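Local coordinates for protein acyl-CoA dehydrogenase (Slackia heliotrinireducens, PDB 4RM7) that belongs to the acyl-CoA dehydrogenase family, in which a beta-sheet middle domain is joined to two mainly helical domains, and assembles from four protein chains, at residues 57-62 / 71-76; 85-90 / 208-213; 101-106 / 236-241; 171-176 / 184-189. All blocks are in the same frame, centred on the assembly; numbering follows the deposited sequence.

Contact 1: residues 57-62 / 71-76; sequences FGVIHR and FAQVLV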
loop_
_atom_site.group_PDB
_atom_site.type_symbol
_atom_site.label_atom_id
_atom_site.label_comp_id
_atom_site.label_asym_id
_atom_site.label_seq_id
_atom_site.Cartn_x
_atom_site.Cartn_y
_atom_site.Cartn_z
ATOM N N PHE A 57 -7.481 -18.959 -35.933
ATOM C CA PHE A 57 -7.821 -19.151 -34.546
ATOM C C PHE A 57 -9.318 -19.152 -34.370
ATOM O O PHE A 57 -10.030 -18.547 -35.144
ATOM C CB PHE A 57 -7.175 -18.088 -33.693
ATOM C CG PHE A 57 -5.727 -18.321 -33.465
ATOM C CD1 PHE A 57 -5.311 -19.253 -32.553
ATOM C CD2 PHE A 57 -4.788 -17.627 -34.179
ATOM C CE1 PHE A 57 -3.977 -19.484 -32.344
ATOM C CE2 PHE A 57 -3.452 -17.851 -33.979
ATOM C CZ PHE A 57 -3.043 -18.783 -33.059
ATOM N N GLY A 58 -9.792 -19.846 -33.352
ATOM C CA GLY A 58 -11.197 -19.825 -33.015
ATOM C C GLY A 58 -11.536 -18.647 -32.120
ATOM O O GLY A 58 -11.625 -18.801 -30.897
ATOM N N VAL A 59 -11.722 -17.471 -32.723
ATOM C CA VAL A 59 -12.035 -16.267 -31.954
ATOM C C VAL A 59 -13.543 -15.995 -31.870
ATOM O O VAL A 59 -14.076 -15.741 -30.786
ATOM C CB VAL A 59 -11.316 -15.034 -32.541
ATOM C CG1 VAL A 59 -11.783 -13.769 -31.850
ATOM C CG2 VAL A 59 -9.826 -15.185 -32.375
ATOM N N ILE A 60 -14.227 -16.035 -33.007
ATOM C CA ILE A 60 -15.684 -15.962 -33.001
ATOM C C ILE A 60 -16.332 -17.295 -33.411
ATOM O O ILE A 60 -17.537 -17.363 -33.598
ATOM C CB ILE A 60 -16.215 -14.835 -33.929
ATOM C CG1 ILE A 60 -15.836 -15.087 -35.378
ATOM C CG2 ILE A 60 -15.692 -13.480 -33.499
ATOM C CD1 ILE A 60 -16.515 -14.122 -36.322
ATOM N N HIS A 61 -15.529 -18.346 -33.547
ATOM C CA HIS A 61 -16.033 -19.679 -33.865
ATOM C C HIS A 61 -15.173 -20.710 -33.148
ATOM O O HIS A 61 -14.071 -20.384 -32.726
ATOM C CB HIS A 61 -16.040 -19.923 -35.382
ATOM C CG HIS A 61 -14.724 -20.383 -35.950
ATOM N ND1 HIS A 61 -13.613 -19.569 -36.027
ATOM C CD2 HIS A 61 -14.364 -21.561 -36.516
ATOM C CE1 HIS A 61 -12.619 -20.233 -36.596
ATOM N NE2 HIS A 61 -13.048 -21.443 -36.901
ATOM N N ARG A 62 -15.665 -21.937 -32.986
ATOM C CA ARG A 62 -14.880 -22.972 -32.314
ATOM C C ARG A 62 -14.055 -23.747 -33.329
ATOM O O ARG A 62 -14.506 -24.753 -33.865
ATOM C CB ARG A 62 -15.776 -23.934 -31.531
ATOM C CG ARG A 62 -16.577 -23.307 -30.384
ATOM C CD ARG A 62 -17.682 -24.255 -29.894
ATOM N NE ARG A 62 -18.677 -23.544 -29.092
ATOM C CZ ARG A 62 -18.680 -23.481 -27.757
ATOM N NH1 ARG A 62 -19.634 -22.787 -27.125
ATOM N NH2 ARG A 62 -17.736 -24.110 -27.052
ATOM N N PHE A 71 -6.642 -17.925 -25.397
ATOM C CA PHE A 71 -5.452 -17.090 -25.475
ATOM C C PHE A 71 -5.549 -16.164 -26.682
ATOM O O PHE A 71 -5.240 -14.978 -26.578
ATOM C CB PHE A 71 -4.183 -17.934 -25.558
ATOM C CG PHE A 71 -2.917 -17.125 -25.561
ATOM C CD1 PHE A 71 -2.691 -16.160 -24.585
ATOM C CD2 PHE A 71 -1.944 -17.322 -26.531
ATOM C CE1 PHE A 71 -1.508 -15.396 -24.578
ATOM C CE2 PHE A 71 -0.753 -16.557 -26.539
ATOM C CZ PHE A 71 -0.537 -15.601 -25.556
ATOM N N ALA A 72 -6.002 -16.698 -27.817
ATOM C CA ALA A 72 -6.181 -15.876 -29.016
ATOM C C ALA A 72 -7.181 -14.748 -28.778
ATOM O O ALA A 72 -6.931 -13.594 -29.140
ATOM C CB ALA A 72 -6.626 -16.731 -30.193
ATOM N N GLN A 73 -8.315 -15.096 -28.179
ATOM C CA GLN A 73 -9.328 -14.118 -27.829
ATOM C C GLN A 73 -8.764 -13.014 -26.932
ATOM O O GLN A 73 -9.080 -11.837 -27.101
ATOM C CB GLN A 73 -10.498 -14.809 -27.140
ATOM C CG GLN A 73 -11.423 -15.543 -28.088
ATOM C CD GLN A 73 -12.487 -16.331 -27.334
ATOM O OE1 GLN A 73 -12.235 -16.835 -26.227
ATOM N NE2 GLN A 73 -13.683 -16.434 -27.921
ATOM N N VAL A 74 -7.924 -13.414 -25.985
ATOM C CA VAL A 74 -7.268 -12.498 -25.078
ATOM C C VAL A 74 -6.332 -11.531 -25.801
ATOM O O VAL A 74 -6.318 -10.325 -25.521
ATOM C CB VAL A 74 -6.500 -13.286 -24.016
ATOM C CG1 VAL A 74 -5.399 -12.449 -23.381
ATOM C CG2 VAL A 74 -7.467 -13.787 -22.982
ATOM N N LEU A 75 -5.563 -12.047 -26.748
ATOM C CA LEU A 75 -4.697 -11.180 -27.534
ATOM C C LEU A 75 -5.538 -10.178 -28.332
ATOM O O LEU A 75 -5.165 -9.007 -28.443
ATOM C CB LEU A 75 -3.799 -11.996 -28.468
ATOM C CG LEU A 75 -2.787 -12.935 -27.807
ATOM C CD1 LEU A 75 -2.059 -13.760 -28.874
ATOM C CD2 LEU A 75 -1.788 -12.165 -26.925
ATOM N N VAL A 76 -6.682 -10.627 -28.857
ATOM C CA VAL A 76 -7.545 -9.742 -29.645
ATOM C C VAL A 76 -8.074 -8.636 -28.740
ATOM O O VAL A 76 -7.902 -7.450 -29.035
ATOM C CB VAL A 76 -8.711 -10.505 -30.322
ATOM C CG1 VAL A 76 -9.770 -9.557 -30.812
ATOM C CG2 VAL A 76 -8.213 -11.328 -31.491
#
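Gln73 leaves helix 70-84 with CG beside its own backbone N (chi1 -77°) and then runs extended (chi2 174°), a shape that delivers its amide to the backbone of Val59. There Gln73 NE2 donates a hydrogen bond of 3.0 Å to Val59 O, nearly straight at 162°. The carbonyl oxygen lies close to the plane of the glutamine amide, whereas the donor is tilted somewhat from the carbonyl plane. Glutamine suits this buried place because its reach and its N-H satisfy a loop carbonyl that belongs to no regular helix or strand.

The two branches of Val59 divide the apolar work. Val59 CG1 runs alongside the glutamine stem, 4.2 Å from Gln73 CG, while Val59 CG2, beside the backbone N, faces the helix, 4.2 Å from Ala72 CB and 4.3 Å from Val76 CG2. Ala72 and Val76 are one helical turn apart, and the small methyl of Ala72 also lets the Phe57 ring settle against the helix, with Phe57 CD1 3.7 Å from Ala72 CB. Between Phe57 and Val59, Gly58 centres an inverse gamma turn.

Helix 10-26 continues this apolar layer through Leu15, on Ala72, and Val19, on Val76. Asp69 holds Gly58 N just before helix 70-84, whose other sides pack on helices 234-270 and 282-311.

Contact 2: residues 85-90 / 208-213; sequences GACLPF and SMLPFA
Ala86 meets the selenomethionine Met209 first: Ala86 CB lies 4.1 Å from Met209 CE, the very end of the long side chain. Met209 runs extended through chi2 and bends only at its last torsion (chi3 -127°), which sets the terminal methyl beside the alanine. A small residue leaves room here for a flexible chain to lie along the loop.

Cys87 comes next and touches with two different groups. The carbonyl oxygen Cys87 O approaches the base of the same side chain, 3.7 Å from Met209 CB. Cys87 SG, turned anti to the backbone N (chi1 -169°), reaches Leu210 instead, 4.1 Å from Leu210 CD2. The sulfur thus serves as a compact apolar group in a buried place.

Leu88 starts away from the partner, yet its branched end returns to it, so that Leu88 CD2 comes within 4.3 Å of Met209 SE. Along its length the selenomethionine thus meets Cys87 O at CB, Leu88 at SE and Ala86 at CE. Pro89 closes the walk with its backbone, Pro89 CA lying 4.3 Å from Leu210 CD1, so the two methyls of Leu210 are shared between Cys87 and Pro89.

No hydrogen bond links the segments, which meet through van der Waals packing. The contact ties the loop between helices 70-84 and 90-103 to the approach of strand 212-221. Arg36 of helix 29-38 touches both Ala86 and Met209, Leu80 of helix 70-84 lies against Leu88, and strand 151-161 meets Leu210 through Asn161.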
loop_
_atom_site.group_PDB
_atom_site.type_symbol
_atom_site.label_atom_id
_atom_site.label_comp_id
_atom_site.label_asym_id
_atom_site.label_seq_id
_atom_site.Cartn_x
_atom_site.Cartn_y
_atom_site.Cartn_z
ATOM N N GLY A 85 -7.865 2.580 -26.074
ATOM C CA GLY A 85 -7.878 3.205 -24.761
ATOM C C GLY A 85 -9.295 3.213 -24.209
ATOM O O GLY A 85 -9.690 4.087 -23.434
ATOM N N ALA A 86 -10.083 2.230 -24.618
ATOM C CA ALA A 86 -11.492 2.269 -24.288
ATOM C C ALA A 86 -12.025 0.888 -23.990
ATOM O O ALA A 86 -11.396 -0.120 -24.311
ATOM C CB ALA A 86 -12.290 2.919 -25.427
ATOM N N CYS A 87 -13.190 0.863 -23.354
ATOM C CA CYS A 87 -13.941 -0.359 -23.153
ATOM C C CYS A 87 -14.785 -0.629 -24.382
ATOM O O CYS A 87 -15.688 0.137 -24.682
ATOM C CB CYS A 87 -14.825 -0.248 -21.916
ATOM S SG CYS A 87 -15.537 -1.826 -21.436
ATOM N N LEU A 88 -14.491 -1.709 -25.095
ATOM C CA LEU A 88 -15.156 -2.005 -26.359
ATOM C C LEU A 88 -16.199 -3.115 -26.181
ATOM O O LEU A 88 -16.114 -3.901 -25.242
ATOM C CB LEU A 88 -14.102 -2.388 -27.407
ATOM C CG LEU A 88 -13.031 -1.322 -27.655
ATOM C CD1 LEU A 88 -11.996 -1.858 -28.626
ATOM C CD2 LEU A 88 -13.632 -0.012 -28.172
ATOM N N PRO A 89 -17.199 -3.182 -27.078
ATOM C CA PRO A 89 -18.303 -4.149 -26.943
ATOM C C PRO A 89 -17.910 -5.587 -27.265
ATOM O O PRO A 89 -18.666 -6.512 -26.958
ATOM C CB PRO A 89 -19.341 -3.671 -27.975
ATOM C CG PRO A 89 -18.846 -2.399 -28.526
ATOM C CD PRO A 89 -17.359 -2.339 -28.273
ATOM N N PHE A 90 -16.753 -5.764 -27.890
ATOM C CA PHE A 90 -16.384 -7.051 -28.460
ATOM C C PHE A 90 -16.363 -8.170 -27.447
ATOM O O PHE A 90 -16.947 -9.223 -27.704
ATOM C CB PHE A 90 -15.030 -6.951 -29.159
ATOM C CG PHE A 90 -15.018 -5.944 -30.251
ATOM C CD1 PHE A 90 -15.961 -6.006 -31.269
ATOM C CD2 PHE A 90 -14.120 -4.890 -30.236
ATOM C CE1 PHE A 90 -15.982 -5.052 -32.286
ATOM C CE2 PHE A 90 -14.130 -3.935 -31.245
ATOM C CZ PHE A 90 -15.070 -4.013 -32.269
ATOM N N SER A 208 -18.559 4.047 -21.278
ATOM C CA SER A 208 -19.684 4.663 -21.978
ATOM C C SER A 208 -20.274 3.809 -23.105
ATOM O O SER A 208 -21.477 3.843 -23.348
ATOM C CB SER A 208 -19.246 6.014 -22.538
ATOM O OG SER A 208 -18.930 6.919 -21.485
HETATM N N MSE A 209 -19.449 2.999 -23.740
HETATM C CA MSE A 209 -19.865 2.261 -24.907
HETATM C C MSE A 209 -20.508 0.970 -24.534
HETATM O O MSE A 209 -20.856 0.162 -25.404
HETATM C CB MSE A 209 -18.665 1.998 -25.780
HETATM C CG MSE A 209 -18.380 3.241 -26.586
HETATM SE SE MSE A 209 -16.918 2.761 -27.772
HETATM C CE MSE A 209 -15.665 4.196 -27.354
ATOM N N LEU A 210 -20.671 0.739 -23.250
ATOM C CA LEU A 210 -21.299 -0.479 -22.814
ATOM C C LEU A 210 -22.432 -0.069 -21.886
ATOM O O LEU A 210 -22.400 -0.315 -20.685
ATOM C CB LEU A 210 -20.265 -1.328 -22.086
ATOM C CG LEU A 210 -20.455 -2.834 -21.967
ATOM C CD1 LEU A 210 -20.561 -3.491 -23.328
ATOM C CD2 LEU A 210 -19.325 -3.449 -21.160
ATOM N N PRO A 211 -23.447 0.583 -22.439
ATOM C CA PRO A 211 -24.566 1.061 -21.625
ATOM C C PRO A 211 -25.379 -0.070 -21.058
ATOM O O PRO A 211 -25.777 -0.945 -21.801
ATOM C CB PRO A 211 -25.428 1.798 -22.638
ATOM C CG PRO A 211 -25.137 1.126 -23.913
ATOM C CD PRO A 211 -23.672 0.842 -23.864
ATOM N N PHE A 212 -25.637 -0.023 -19.759
ATOM C CA PHE A 212 -26.373 -1.037 -19.026
ATOM C C PHE A 212 -27.758 -0.553 -18.609
ATOM O O PHE A 212 -28.017 0.621 -18.627
ATOM C CB PHE A 212 -25.627 -1.364 -17.740
ATOM C CG PHE A 212 -24.348 -2.099 -17.940
ATOM C CD1 PHE A 212 -23.345 -2.015 -16.998
ATOM C CD2 PHE A 212 -24.146 -2.892 -19.051
ATOM C CE1 PHE A 212 -22.150 -2.695 -17.177
ATOM C CE2 PHE A 212 -22.964 -3.584 -19.233
ATOM C CZ PHE A 212 -21.964 -3.479 -18.297
ATOM N N ALA A 213 -28.633 -1.464 -18.200
ATOM C CA ALA A 213 -29.933 -1.081 -17.665
ATOM C C ALA A 213 -30.365 -2.058 -16.602
ATOM O O ALA A 213 -29.923 -3.206 -16.590
ATOM C CB ALA A 213 -30.986 -1.028 -18.766
#

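Contact 3: residues 101-106 / 236-241; sequences EAFASS and SQLYSL
Phe103 and Leu241 meet where the end of helix 90-103 lies over helix 234-270. The phenylalanine does not leave its backbone straight at the partner; with CG beside its own N (chi1 -77°), the ring swings round so that its far end arrives first. Phe103 CE2 comes 3.7 Å from Leu241 CD1, and Phe103 CZ stands 3.8 Å from Gln237 CB. Leu238 N lies at the edge of the ring, near its plane, 3.6 Å from Phe103 CZ. A long flat residue suits a place where a side chain not aimed at the partner must still reach Gln237, Leu238 and Leu241.

Leu241 also sends CD1 to the small methyl of Ala102, 3.5 Å from Ala102 CB, so one leucine branch touches two successive residues of the other helix. Gln237 folds back at chi2 (-61°), laying its amide beside Ala102 with Gln237 NE2 4.1 Å from Ala102 CB. Its amide plane is turned 44° from the Phe103 ring.

Contact between the helices is entirely van der Waals here, although Ser232, just before helix 234-270, hydrogen-bonds to Ala102 O. Leu238 reaches on to strand 184-191, and Gln98 and Ile99 continue the packing of helix 90-103 on Leu241.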
loop_
_atom_site.group_PDB
_atom_site.type_symbol
_atom_site.label_atom_id
_atom_site.label_comp_id
_atom_site.label_asym_id
_atom_site.label_seq_id
_atom_site.Cartn_x
_atom_site.Cartn_y
_atom_site.Cartn_z
ATOM N N GLU A 101 -24.710 -20.444 -27.115
ATOM C CA GLU A 101 -24.426 -21.755 -27.703
ATOM C C GLU A 101 -24.542 -22.864 -26.672
ATOM O O GLU A 101 -25.112 -23.920 -26.946
ATOM C CB GLU A 101 -23.033 -21.792 -28.329
ATOM C CG GLU A 101 -22.915 -21.053 -29.653
ATOM C CD GLU A 101 -21.493 -21.050 -30.219
ATOM O OE1 GLU A 101 -20.531 -21.355 -29.483
ATOM O OE2 GLU A 101 -21.339 -20.739 -31.413
ATOM N N ALA A 102 -24.015 -22.608 -25.483
ATOM C CA ALA A 102 -24.007 -23.594 -24.404
ATOM C C ALA A 102 -25.405 -24.030 -23.987
ATOM O O ALA A 102 -25.621 -25.208 -23.716
ATOM C CB ALA A 102 -23.247 -23.041 -23.193
ATOM N N PHE A 103 -26.361 -23.104 -23.947
ATOM C CA PHE A 103 -27.659 -23.416 -23.337
ATOM C C PHE A 103 -28.801 -23.645 -24.321
ATOM O O PHE A 103 -29.900 -24.049 -23.923
ATOM C CB PHE A 103 -28.058 -22.309 -22.365
ATOM C CG PHE A 103 -27.330 -22.370 -21.068
ATOM C CD1 PHE A 103 -27.810 -23.155 -20.029
ATOM C CD2 PHE A 103 -26.161 -21.665 -20.884
ATOM C CE1 PHE A 103 -27.140 -23.224 -18.825
ATOM C CE2 PHE A 103 -25.485 -21.735 -19.683
ATOM C CZ PHE A 103 -25.977 -22.514 -18.654
ATOM N N ALA A 104 -28.551 -23.401 -25.602
ATOM C CA ALA A 104 -29.608 -23.538 -26.594
ATOM C C ALA A 104 -29.217 -24.493 -27.710
ATOM O O ALA A 104 -28.037 -24.635 -28.029
ATOM C CB ALA A 104 -29.967 -22.181 -27.170
ATOM N N SER A 105 -30.222 -25.129 -28.308
ATOM C CA SER A 105 -30.016 -26.034 -29.429
ATOM C C SER A 105 -29.427 -25.317 -30.622
ATOM O O SER A 105 -29.500 -24.096 -30.723
ATOM C CB SER A 105 -31.332 -26.686 -29.842
ATOM O OG SER A 105 -32.220 -25.723 -30.380
ATOM N N SER A 106 -28.867 -26.088 -31.544
ATOM C CA SER A 106 -28.280 -25.520 -32.743
ATOM C C SER A 106 -29.325 -24.737 -33.528
ATOM O O SER A 106 -29.059 -23.634 -34.002
ATOM C CB SER A 106 -27.675 -26.623 -33.596
ATOM O OG SER A 106 -26.856 -27.451 -32.790
ATOM N N SER A 236 -24.225 -24.428 -12.388
ATOM C CA SER A 236 -22.883 -24.986 -12.553
ATOM C C SER A 236 -22.307 -24.636 -13.913
ATOM O O SER A 236 -21.198 -24.111 -14.017
ATOM C CB SER A 236 -22.908 -26.510 -12.371
ATOM O OG SER A 236 -23.961 -27.103 -13.124
ATOM N N GLN A 237 -23.081 -24.902 -14.954
ATOM C CA GLN A 237 -22.650 -24.603 -16.307
ATOM C C GLN A 237 -22.511 -23.102 -16.564
ATOM O O GLN A 237 -21.555 -22.664 -17.202
ATOM C CB GLN A 237 -23.615 -25.223 -17.310
ATOM C CG GLN A 237 -22.991 -26.372 -18.073
ATOM C CD GLN A 237 -21.775 -25.932 -18.882
ATOM O OE1 GLN A 237 -20.653 -26.389 -18.639
ATOM N NE2 GLN A 237 -21.996 -25.040 -19.848
ATOM N N LEU A 238 -23.474 -22.326 -16.077
ATOM C CA LEU A 238 -23.448 -20.884 -16.244
ATOM C C LEU A 238 -22.225 -20.307 -15.564
ATOM O O LEU A 238 -21.493 -19.497 -16.139
ATOM C CB LEU A 238 -24.718 -20.254 -15.669
ATOM C CG LEU A 238 -24.800 -18.727 -15.723
ATOM C CD1 LEU A 238 -24.792 -18.241 -17.168
ATOM C CD2 LEU A 238 -26.042 -18.247 -14.999
ATOM N N TYR A 239 -22.002 -20.756 -14.336
ATOM C CA TYR A 239 -20.897 -20.277 -13.530
ATOM C C TYR A 239 -19.535 -20.494 -14.210
ATOM O O TYR A 239 -18.664 -19.619 -14.179
ATOM C CB TYR A 239 -20.925 -20.954 -12.159
ATOM C CG TYR A 239 -20.162 -20.150 -11.157
ATOM C CD1 TYR A 239 -20.773 -19.092 -10.494
ATOM C CD2 TYR A 239 -18.805 -20.399 -10.911
ATOM C CE1 TYR A 239 -20.069 -18.320 -9.589
ATOM C CE2 TYR A 239 -18.088 -19.631 -10.006
ATOM C CZ TYR A 239 -18.733 -18.596 -9.349
ATOM O OH TYR A 239 -18.057 -17.823 -8.450
ATOM N N SER A 240 -19.346 -21.660 -14.820
ATOM C CA SER A 240 -18.145 -21.900 -15.608
ATOM C C SER A 240 -18.016 -20.886 -16.726
ATOM O O SER A 240 -16.940 -20.332 -16.940
ATOM C CB SER A 240 -18.145 -23.305 -16.193
ATOM O OG SER A 240 -18.095 -24.251 -15.147
ATOM N N LEU A 241 -19.110 -20.633 -17.437
ATOM C CA LEU A 241 -19.050 -19.704 -18.554
ATOM C C LEU A 241 -18.668 -18.285 -18.119
ATOM O O LEU A 241 -17.918 -17.596 -18.815
ATOM C CB LEU A 241 -20.374 -19.697 -19.292
ATOM C CG LEU A 241 -20.470 -20.971 -20.120
ATOM C CD1 LEU A 241 -21.904 -21.258 -20.472
ATOM C CD2 LEU A 241 -19.625 -20.831 -21.368
#

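Contact 4: residues 171-176 / 184-189; sequences VSAYDK and EFSFWM
Val171 and Trp188 form a hydrogen-bonded pair in an antiparallel beta hairpin of the middle domain. Val171 N to Trp188 O and Trp188 N to Val171 O are both 2.8 Å. Farther along, Ala173 N bonds to Ser186 O, and Asp175 and Glu184 exchange two bonds, while Ser172 and Tyr174 face Phe187 and Phe185 on the other side of the sheet, where Ser172 CB makes an off-centre CH-pi contact with the Phe187 ring.

Trp188 runs back along its own face of the hairpin. Trp188 CB stands 4.0 Å from Val171 O, which lies at the indole edge, in plane. Trp188 CD1 then passes Ala173 CB at 4.1 Å; a bare methyl suits a spot so close to a broad ring. Trp188 NE1 donates to Ser186 OG at 2.8 Å with an N-H...O angle of 137°. At the far edge, Trp188 CZ2 approaches Asp175 OD2 (4.2 Å), a carboxylate oxygen whose charge is met by a salt bridge to Arg227.

Serine suits position 186 because one hydroxyl can accept and donate at once: Ser186 OG donates a hydrogen bond to Ala173 O at 2.7 Å, from above the carbonyl plane, 49° out of it.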
loop_
_atom_site.group_PDB
_atom_site.type_symbol
_atom_site.label_atom_id
_atom_site.label_comp_id
_atom_site.label_asym_id
_atom_site.label_seq_id
_atom_site.Cartn_x
_atom_site.Cartn_y
_atom_site.Cartn_z
ATOM N N VAL A 171 -32.871 -14.401 -20.498
ATOM C CA VAL A 171 -33.112 -14.262 -19.068
ATOM C C VAL A 171 -32.968 -15.563 -18.309
ATOM O O VAL A 171 -33.538 -16.583 -18.688
ATOM C CB VAL A 171 -34.520 -13.707 -18.791
ATOM C CG1 VAL A 171 -34.653 -13.323 -17.343
ATOM C CG2 VAL A 171 -34.776 -12.502 -19.662
ATOM N N SER A 172 -32.198 -15.501 -17.227
ATOM C CA SER A 172 -32.023 -16.617 -16.323
ATOM C C SER A 172 -33.122 -16.574 -15.268
ATOM O O SER A 172 -33.387 -15.514 -14.703
ATOM C CB SER A 172 -30.653 -16.557 -15.673
ATOM O OG SER A 172 -30.612 -15.487 -14.753
ATOM N N ALA A 173 -33.751 -17.720 -15.004
ATOM C CA ALA A 173 -34.906 -17.776 -14.103
ATOM C C ALA A 173 -35.101 -19.151 -13.469
ATOM O O ALA A 173 -34.751 -20.171 -14.058
ATOM C CB ALA A 173 -36.186 -17.374 -14.854
ATOM N N TYR A 174 -35.651 -19.168 -12.259
ATOM C CA TYR A 174 -36.178 -20.401 -11.676
ATOM C C TYR A 174 -37.500 -20.729 -12.344
ATOM O O TYR A 174 -38.447 -19.943 -12.277
ATOM C CB TYR A 174 -36.389 -20.274 -10.169
ATOM C CG TYR A 174 -35.138 -20.432 -9.350
ATOM C CD1 TYR A 174 -34.246 -21.466 -9.598
ATOM C CD2 TYR A 174 -34.840 -19.541 -8.325
ATOM C CE1 TYR A 174 -33.096 -21.609 -8.840
ATOM C CE2 TYR A 174 -33.690 -19.674 -7.568
ATOM C CZ TYR A 174 -32.819 -20.708 -7.826
ATOM O OH TYR A 174 -31.678 -20.835 -7.065
ATOM N N ASP A 175 -37.560 -21.879 -13.003
ATOM C CA ASP A 175 -38.815 -22.360 -13.558
ATOM C C ASP A 175 -39.542 -23.179 -12.498
ATOM O O ASP A 175 -38.984 -24.124 -11.945
ATOM C CB ASP A 175 -38.569 -23.186 -14.814
ATOM C CG ASP A 175 -39.841 -23.734 -15.406
ATOM O OD1 ASP A 175 -40.937 -23.379 -14.930
ATOM O OD2 ASP A 175 -39.749 -24.519 -16.364
ATOM N N LYS A 176 -40.785 -22.797 -12.215
ATOM C CA LYS A 176 -41.595 -23.469 -11.206
ATOM C C LYS A 176 -42.822 -24.148 -11.810
ATOM O O LYS A 176 -43.679 -24.644 -11.081
ATOM C CB LYS A 176 -42.051 -22.477 -10.139
ATOM C CG LYS A 176 -40.973 -21.981 -9.219
ATOM C CD LYS A 176 -41.478 -21.999 -7.788
ATOM C CE LYS A 176 -40.651 -21.100 -6.896
ATOM N NZ LYS A 176 -40.787 -19.689 -7.335
ATOM N N GLU A 184 -36.360 -25.032 -10.844
ATOM C CA GLU A 184 -35.107 -25.383 -11.509
ATOM C C GLU A 184 -34.537 -24.243 -12.369
ATOM O O GLU A 184 -35.268 -23.374 -12.853
ATOM C CB GLU A 184 -35.297 -26.626 -12.379
ATOM C CG GLU A 184 -36.071 -26.363 -13.661
ATOM C CD GLU A 184 -36.062 -27.549 -14.607
ATOM O OE1 GLU A 184 -35.299 -28.510 -14.357
ATOM O OE2 GLU A 184 -36.823 -27.513 -15.600
ATOM N N PHE A 185 -33.222 -24.262 -12.558
ATOM C CA PHE A 185 -32.565 -23.284 -13.407
ATOM C C PHE A 185 -33.064 -23.353 -14.845
ATOM O O PHE A 185 -33.297 -24.438 -15.377
ATOM C CB PHE A 185 -31.058 -23.485 -13.384
ATOM C CG PHE A 185 -30.315 -22.446 -14.150
ATOM C CD1 PHE A 185 -29.769 -22.739 -15.387
ATOM C CD2 PHE A 185 -30.186 -21.161 -13.646
ATOM C CE1 PHE A 185 -29.089 -21.768 -16.103
ATOM C CE2 PHE A 185 -29.517 -20.193 -14.356
ATOM C CZ PHE A 185 -28.964 -20.495 -15.587
ATOM N N SER A 186 -33.218 -22.192 -15.475
ATOM C CA SER A 186 -33.740 -22.133 -16.834
ATOM C C SER A 186 -33.382 -20.829 -17.515
ATOM O O SER A 186 -33.236 -19.795 -16.856
ATOM C CB SER A 186 -35.252 -22.297 -16.827
ATOM O OG SER A 186 -35.876 -21.135 -16.312
ATOM N N PHE A 187 -33.246 -20.884 -18.837
ATOM C CA PHE A 187 -32.997 -19.694 -19.642
ATOM C C PHE A 187 -34.173 -19.461 -20.581
ATOM O O PHE A 187 -34.737 -20.409 -21.124
ATOM C CB PHE A 187 -31.703 -19.823 -20.446
ATOM C CG PHE A 187 -30.507 -19.153 -19.809
ATOM C CD1 PHE A 187 -30.419 -17.766 -19.746
ATOM C CD2 PHE A 187 -29.453 -19.909 -19.303
ATOM C CE1 PHE A 187 -29.318 -17.144 -19.169
ATOM C CE2 PHE A 187 -28.344 -19.295 -18.727
ATOM C CZ PHE A 187 -28.278 -17.911 -18.664
ATOM N N TRP A 188 -34.527 -18.193 -20.775
ATOM C CA TRP A 188 -35.646 -17.818 -21.628
ATOM C C TRP A 188 -35.272 -16.677 -22.567
ATOM O O TRP A 188 -34.819 -15.626 -22.118
ATOM C CB TRP A 188 -36.834 -17.391 -20.778
ATOM C CG TRP A 188 -37.320 -18.419 -19.824
ATOM C CD1 TRP A 188 -36.769 -18.757 -18.621
ATOM C CD2 TRP A 188 -38.492 -19.229 -19.973
ATOM N NE1 TRP A 188 -37.524 -19.742 -18.018
ATOM C CE2 TRP A 188 -38.585 -20.045 -18.828
ATOM C CE3 TRP A 188 -39.469 -19.348 -20.967
ATOM C CZ2 TRP A 188 -39.612 -20.965 -18.657
ATOM C CZ3 TRP A 188 -40.489 -20.257 -20.793
ATOM C CH2 TRP A 188 -40.552 -21.056 -19.648
HETATM N N MSE A 189 -35.480 -16.866 -23.866
HETATM C CA MSE A 189 -35.238 -15.795 -24.832
HETATM C C MSE A 189 -36.511 -14.963 -25.024
HETATM O O MSE A 189 -37.372 -15.299 -25.841
HETATM C CB MSE A 189 -34.759 -16.375 -26.168
HETATM C CG MSE A 189 -34.373 -15.333 -27.208
HETATM SE SE MSE A 189 -32.849 -14.244 -26.672
HETATM C CE MSE A 189 -31.425 -15.557 -26.797
#

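How the contacts relate
All four contacts are largely buried. Contact 2 is nearest the chain's centre, about 9 Å between centres, and contact 4 farthest, about 23 Å, with exposed Glu184 at its margin. Backbone hydrogen bonds dominate only in contact 4; contacts 2 and 3 join different domains by apolar packing, and contact 1 adds one hydrogen bond from a side-chain amide. Contacts 2 and 4 reach the same sheet without touching. Contacts 3 and 4 form continuous packing, Phe103 CE1 lying 3.7 Å from Phe185 CE1 and Leu238 CD1 3.8 Å from Phe187 CZ. Contacts 1 and 3 are linked by charge instead, through the Arg62 NE to Glu101 OE1 salt bridge of 2.9 Å.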